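Local atomic coordinates of Blo t 1 allergen (Blomia tropicalis, PDB entry 5JT8), a protein that is a mite allergen of the papain-like cysteine protease family, held here with its inhibitory propeptide, and probably cleaves peptide bonds once matured. Residues S161-V166 with R203-N208. Numbering follows the deposited sequence.
Sequences SEQELV and RNYPYN. Unlike the reference sequence in segment 203-208: Arg203 (reference Glu).
Gln163, in the first turn of helix 162-168, reaches between Tyr205 and Tyr207 of the loop that passes the helix start. Its chain leaves with CG anti to the backbone N (chi1 -171°), which sets CG 3.4 Å from Tyr205 CE1, and a bend at chi2 then swings the amide toward the loop backbone. There Gln163 OE1 accepts an almost straight bond from Asn208 N at 2.8 Å, the donor tilted 33° from the carbonyl plane, while the same oxygen lies 3.4 Å from CD1 of the Tyr207 ring. The other end of the amide is used as well: Gln163 NE2 donates to Arg210 O, so both ends fix the rotation of the group. In the papain fold this helix belongs to the mainly helical domain, and the contact ties its N-terminus to the long loop that follows helix 187-196. The Tyr205 ring turns one face to the helix, with Glu164 CA over its centre and Gln163 C nearer the rim; Glu164 CB makes an off-centre CH-pi contact 4.1 Å from the ring centroid. The Tyr205 hydroxyl bonds to Asp167 OD2, about one turn along the helix from Glu164. At the N-cap, Ser161 OG accepts from Glu164 N at 3.1 Å and donates to Tyr205 O; the modelled 2.5 Å between Ser161 OG and Tyr205 O is too short to be taken literally. A water bridges Gln163 N and Tyr205 O. The Tyr207 hydroxyl is held by Gln131 O and Ser136 OG.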
# COMPACT_ATOMS: atom_id res chain seq x y z
N SER A 161 -4.61 -2.98 -14.67
CA SER A 161 -5.85 -3.41 -14.03
C SER A 161 -5.63 -4.13 -12.69
O SER A 161 -5.29 -5.32 -12.67
CB SER A 161 -6.63 -4.34 -14.98
OG SER A 161 -7.84 -4.80 -14.41
N GLU A 162 -5.83 -3.41 -11.59
CA GLU A 162 -5.87 -4.05 -10.28
C GLU A 162 -7.00 -5.07 -10.19
O GLU A 162 -6.88 -6.09 -9.50
CB GLU A 162 -6.02 -3.02 -9.16
CG GLU A 162 -4.75 -2.27 -8.81
CD GLU A 162 -4.46 -1.13 -9.77
OE1 GLU A 162 -5.30 -0.86 -10.67
OE2 GLU A 162 -3.39 -0.48 -9.63
N GLN A 163 -8.10 -4.80 -10.87
CA GLN A 163 -9.29 -5.66 -10.78
C GLN A 163 -8.97 -7.05 -11.34
O GLN A 163 -9.46 -8.06 -10.83
CB GLN A 163 -10.48 -5.02 -11.52
CG GLN A 163 -11.83 -5.73 -11.32
CD GLN A 163 -12.34 -5.65 -9.90
OE1 GLN A 163 -12.47 -4.56 -9.34
NE2 GLN A 163 -12.63 -6.80 -9.31
N GLU A 164 -8.15 -7.10 -12.39
CA GLU A 164 -7.78 -8.39 -12.97
C GLU A 164 -6.97 -9.19 -11.95
O GLU A 164 -7.08 -10.42 -11.89
CB GLU A 164 -6.98 -8.23 -14.26
CG GLU A 164 -6.63 -9.59 -14.89
CD GLU A 164 -5.85 -9.52 -16.18
OE1 GLU A 164 -5.41 -8.42 -16.57
OE2 GLU A 164 -5.65 -10.59 -16.79
N LEU A 165 -6.15 -8.51 -11.15
CA LEU A 165 -5.42 -9.18 -10.08
C LEU A 165 -6.39 -9.72 -9.03
O LEU A 165 -6.29 -10.87 -8.59
CB LEU A 165 -4.41 -8.23 -9.44
CG LEU A 165 -3.13 -7.95 -10.22
CD1 LEU A 165 -2.29 -6.89 -9.52
CD2 LEU A 165 -2.32 -9.25 -10.45
N VAL A 166 -7.35 -8.88 -8.65
CA VAL A 166 -8.31 -9.22 -7.61
C VAL A 166 -9.08 -10.48 -7.97
O VAL A 166 -9.30 -11.36 -7.12
CB VAL A 166 -9.27 -8.05 -7.36
CG1 VAL A 166 -10.49 -8.50 -6.55
CG2 VAL A 166 -8.54 -6.90 -6.67
N ARG A 203 -8.37 0.23 -18.76
CA ARG A 203 -9.44 0.41 -19.74
C ARG A 203 -10.19 -0.87 -20.06
O ARG A 203 -11.39 -0.86 -20.32
CB ARG A 203 -8.90 0.95 -21.07
CG ARG A 203 -8.30 2.34 -21.09
CD ARG A 203 -7.38 2.45 -22.31
NE ARG A 203 -7.98 1.80 -23.47
CZ ARG A 203 -7.33 1.03 -24.34
NH1 ARG A 203 -6.03 0.81 -24.21
NH2 ARG A 203 -7.99 0.48 -25.36
N ASN A 204 -9.45 -1.97 -20.10
CA ASN A 204 -9.98 -3.22 -20.60
C ASN A 204 -10.53 -4.11 -19.48
O ASN A 204 -11.27 -5.05 -19.74
CB ASN A 204 -8.91 -3.96 -21.39
CG ASN A 204 -8.62 -3.30 -22.72
OD1 ASN A 204 -7.49 -2.90 -23.00
ND2 ASN A 204 -9.64 -3.18 -23.55
N TYR A 205 -10.17 -3.81 -18.24
CA TYR A 205 -10.68 -4.58 -17.11
C TYR A 205 -10.76 -3.60 -15.94
O TYR A 205 -9.87 -3.56 -15.09
CB TYR A 205 -9.73 -5.77 -16.77
CG TYR A 205 -10.32 -6.88 -15.90
CD1 TYR A 205 -11.26 -6.60 -14.93
CD2 TYR A 205 -10.04 -8.23 -16.18
CE1 TYR A 205 -11.83 -7.60 -14.17
CE2 TYR A 205 -10.61 -9.26 -15.40
CZ TYR A 205 -11.51 -8.94 -14.40
OH TYR A 205 -12.09 -9.94 -13.63
N PRO A 206 -11.83 -2.78 -15.91
CA PRO A 206 -11.93 -1.65 -14.96
C PRO A 206 -12.17 -2.04 -13.49
O PRO A 206 -12.73 -3.10 -13.20
CB PRO A 206 -13.15 -0.86 -15.48
CG PRO A 206 -13.44 -1.43 -16.85
CD PRO A 206 -12.97 -2.83 -16.84
N TYR A 207 -11.78 -1.16 -12.58
CA TYR A 207 -11.84 -1.42 -11.15
C TYR A 207 -13.23 -1.18 -10.56
O TYR A 207 -13.84 -0.12 -10.77
CB TYR A 207 -10.79 -0.57 -10.42
CG TYR A 207 -10.65 -0.89 -8.95
CD1 TYR A 207 -10.26 -2.16 -8.52
CD2 TYR A 207 -10.88 0.08 -7.98
CE1 TYR A 207 -10.13 -2.45 -7.17
CE2 TYR A 207 -10.75 -0.20 -6.63
CZ TYR A 207 -10.38 -1.47 -6.23
OH TYR A 207 -10.26 -1.76 -4.89
N ASN A 208 -13.75 -2.15 -9.80
CA ASN A 208 -15.08 -2.02 -9.20
C ASN A 208 -15.06 -2.19 -7.68
O ASN A 208 -16.12 -2.28 -7.04
CB ASN A 208 -16.06 -3.02 -9.81
CG ASN A 208 -16.43 -2.69 -11.24
OD1 ASN A 208 -16.94 -1.61 -11.51
ND2 ASN A 208 -16.18 -3.61 -12.16
O HOH W 1 -8.79 -2.72 -12.56